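Local structure of polyphenol oxidase, chloroplastic (Malus domestica, 6ELV) at residues 66-72 with 120-126. The protein is a tyrosinase-family polyphenol oxidase that oxidises mono- and o-diphenols to o-diquinones, the chain here being its C-terminal domain alone. Numbering follows the deposited sequence.
Sequences VYVNDVD and DDSVVVT. With CA (calcium ion), chain B.
Y67 and N69 of segment 66-72 form antiparallel hydrogen-bonded pairs with T126 and V124 of segment 120-126, the strand axes 4.6 Å apart at 155°, through four backbone bonds such as T126 N to Y67 O (2.8 Å). On the face of N69, its amide lies alongside V124, OD1 3.5 Å from V124 CG1; with CG set between backbone N and carbonyl carbon (chi1 69°), one water bridges OD1, V124 O and T126 OG1, while ND2 donates a bent bond to D70 O, from above the carbonyl plane. Cutting N69 back to an alanine would probably leave that water without one of its three partners here and uncover the flank of V124. On the other face, V68 CG1 meets V123 CB at 3.9 Å, and helix 109-115 covers both valines. Further on, V71 CG2 rests 3.5 Å from S122 OG, and a second water links V71 N to D120 OD2 and S122 O. D70 and D120 each grip calcium through both oxygens, their carboxylates nearly perpendicular (81°); D72 adds OD2 at 2.4 Å, and two waters bring the coordinating oxygens to seven. D70 OD1 also accepts from D72 N, an Asx turn shaping this calcium site where neighbouring antiparallel strands of the mixed beta-sheet meet their loops.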
loop_
_atom_site.group_PDB
_atom_site.type_symbol
_atom_site.label_atom_id
_atom_site.label_comp_id
_atom_site.label_asym_id
_atom_site.label_seq_id
_atom_site.Cartn_x
_atom_site.Cartn_y
_atom_site.Cartn_z
ATOM N N VAL A 66 -1.028 1.380 6.455
ATOM C CA VAL A 66 -0.225 1.624 5.265
ATOM C C VAL A 66 0.505 2.946 5.425
ATOM O O VAL A 66 -0.119 3.966 5.754
ATOM C CB VAL A 66 -1.106 1.665 4.005
ATOM C CG1 VAL A 66 -0.245 1.824 2.755
ATOM C CG2 VAL A 66 -1.977 0.419 3.918
ATOM N N TYR A 67 1.813 2.923 5.176
ATOM C CA TYR A 67 2.667 4.102 5.238
ATOM C C TYR A 67 3.443 4.236 3.934
ATOM O O TYR A 67 3.663 3.259 3.215
ATOM C CB TYR A 67 3.661 4.023 6.413
ATOM C CG TYR A 67 3.005 4.041 7.769
ATOM C CD1 TYR A 67 2.340 2.921 8.264
ATOM C CD2 TYR A 67 3.056 5.173 8.567
ATOM C CE1 TYR A 67 1.745 2.945 9.507
ATOM C CE2 TYR A 67 2.462 5.200 9.812
ATOM C CZ TYR A 67 1.793 4.087 10.270
ATOM O OH TYR A 67 1.197 4.107 11.512
ATOM N N VAL A 68 3.892 5.453 3.647
ATOM C CA VAL A 68 4.694 5.726 2.458
ATOM C C VAL A 68 5.917 6.536 2.865
ATOM O O VAL A 68 5.830 7.410 3.734
ATOM C CB VAL A 68 3.851 6.488 1.405
ATOM C CG1 VAL A 68 4.679 6.853 0.180
ATOM C CG2 VAL A 68 2.664 5.648 0.980
ATOM N N ASN A 69 7.049 6.279 2.211
ATOM C CA ASN A 69 8.228 7.110 2.406
ATOM C C ASN A 69 8.971 7.277 1.091
ATOM O O ASN A 69 8.782 6.519 0.143
ATOM C CB ASN A 69 9.173 6.619 3.533
ATOM C CG ASN A 69 9.902 5.316 3.217
ATOM O OD1 ASN A 69 9.439 4.234 3.583
ATOM N ND2 ASN A 69 11.073 5.413 2.597
ATOM N N ASP A 70 9.844 8.283 1.082
ATOM C CA ASP A 70 10.680 8.601 -0.065
ATOM C C ASP A 70 11.652 7.449 -0.313
ATOM O O ASP A 70 12.351 6.999 0.606
ATOM C CB ASP A 70 11.411 9.909 0.256
ATOM C CG ASP A 70 12.204 10.467 -0.905
ATOM O OD1 ASP A 70 13.043 9.732 -1.475
ATOM O OD2 ASP A 70 12.033 11.672 -1.216
ATOM N N VAL A 71 11.693 6.981 -1.564
ATOM C CA VAL A 71 12.514 5.844 -1.953
ATOM C C VAL A 71 13.996 6.055 -1.679
ATOM O O VAL A 71 14.746 5.085 -1.551
ATOM C CB VAL A 71 12.240 5.507 -3.435
ATOM C CG1 VAL A 71 12.785 6.601 -4.349
ATOM C CG2 VAL A 71 12.787 4.135 -3.794
ATOM N N ASP A 72 14.442 7.298 -1.590
ATOM C CA ASP A 72 15.849 7.592 -1.374
ATOM C C ASP A 72 16.236 7.658 0.100
ATOM O O ASP A 72 17.418 7.844 0.415
ATOM C CB ASP A 72 16.171 8.919 -2.041
ATOM C CG ASP A 72 15.801 8.930 -3.515
ATOM O OD1 ASP A 72 16.312 8.051 -4.246
ATOM O OD2 ASP A 72 14.995 9.791 -3.942
ATOM N N ASP A 120 10.185 12.069 -7.556
ATOM C CA ASP A 120 10.705 10.710 -7.617
ATOM C C ASP A 120 9.844 9.852 -8.545
ATOM O O ASP A 120 8.663 10.125 -8.769
ATOM C CB ASP A 120 10.714 10.068 -6.225
ATOM C CG ASP A 120 11.687 10.734 -5.245
ATOM O OD1 ASP A 120 12.644 11.420 -5.664
ATOM O OD2 ASP A 120 11.492 10.537 -4.032
ATOM N N ASP A 121 10.445 8.782 -9.069
ATOM C CA ASP A 121 9.748 7.866 -9.968
ATOM C C ASP A 121 9.108 6.685 -9.246
ATOM O O ASP A 121 8.325 5.952 -9.862
ATOM C CB ASP A 121 10.700 7.325 -11.035
ATOM C CG ASP A 121 10.995 8.341 -12.116
ATOM O OD1 ASP A 121 10.078 9.094 -12.498
ATOM O OD2 ASP A 121 12.146 8.391 -12.586
ATOM N N SER A 122 9.427 6.480 -7.971
ATOM C CA SER A 122 8.870 5.391 -7.186
ATOM C C SER A 122 8.836 5.856 -5.746
ATOM O O SER A 122 9.438 6.870 -5.399
ATOM C CB SER A 122 9.740 4.144 -7.293
ATOM O OG SER A 122 11.057 4.412 -6.847
ATOM N N VAL A 123 8.118 5.101 -4.909
ATOM C CA VAL A 123 8.028 5.346 -3.474
ATOM C C VAL A 123 8.154 4.010 -2.760
ATOM O O VAL A 123 8.046 2.945 -3.369
ATOM C CB VAL A 123 6.713 6.050 -3.076
ATOM C CG1 VAL A 123 6.598 7.401 -3.772
ATOM C CG2 VAL A 123 5.501 5.157 -3.392
ATOM N N VAL A 124 8.365 4.070 -1.447
ATOM C CA VAL A 124 8.340 2.869 -0.621
ATOM C C VAL A 124 7.024 2.811 0.133
ATOM O O VAL A 124 6.663 3.760 0.846
ATOM C CB VAL A 124 9.527 2.829 0.352
ATOM C CG1 VAL A 124 9.392 1.639 1.301
ATOM C CG2 VAL A 124 10.837 2.751 -0.424
ATOM N N VAL A 125 6.322 1.691 -0.002
ATOM C CA VAL A 125 5.074 1.440 0.706
ATOM C C VAL A 125 5.356 0.414 1.789
ATOM O O VAL A 125 5.928 -0.648 1.510
ATOM C CB VAL A 125 3.980 0.943 -0.253
ATOM C CG1 VAL A 125 2.699 0.609 0.512
ATOM C CG2 VAL A 125 3.690 2.024 -1.307
ATOM N N THR A 126 4.926 0.722 3.010
ATOM C CA THR A 126 5.075 -0.161 4.156
ATOM C C THR A 126 3.692 -0.620 4.596
ATOM O O THR A 126 2.788 0.205 4.764
ATOM C CB THR A 126 5.784 0.581 5.300
ATOM O OG1 THR A 126 7.094 0.982 4.877
ATOM C CG2 THR A 126 5.952 -0.291 6.532
HETATM CA CA CA B . 13.534 11.534 -3.180
HETATM O O HOH W 1 6.857 3.385 3.776
HETATM O O HOH W 2 9.966 8.459 -3.241
HETATM O O HOH W 3 15.150 12.916 -4.434
HETATM O O HOH W 4 12.614 13.766 -3.213
#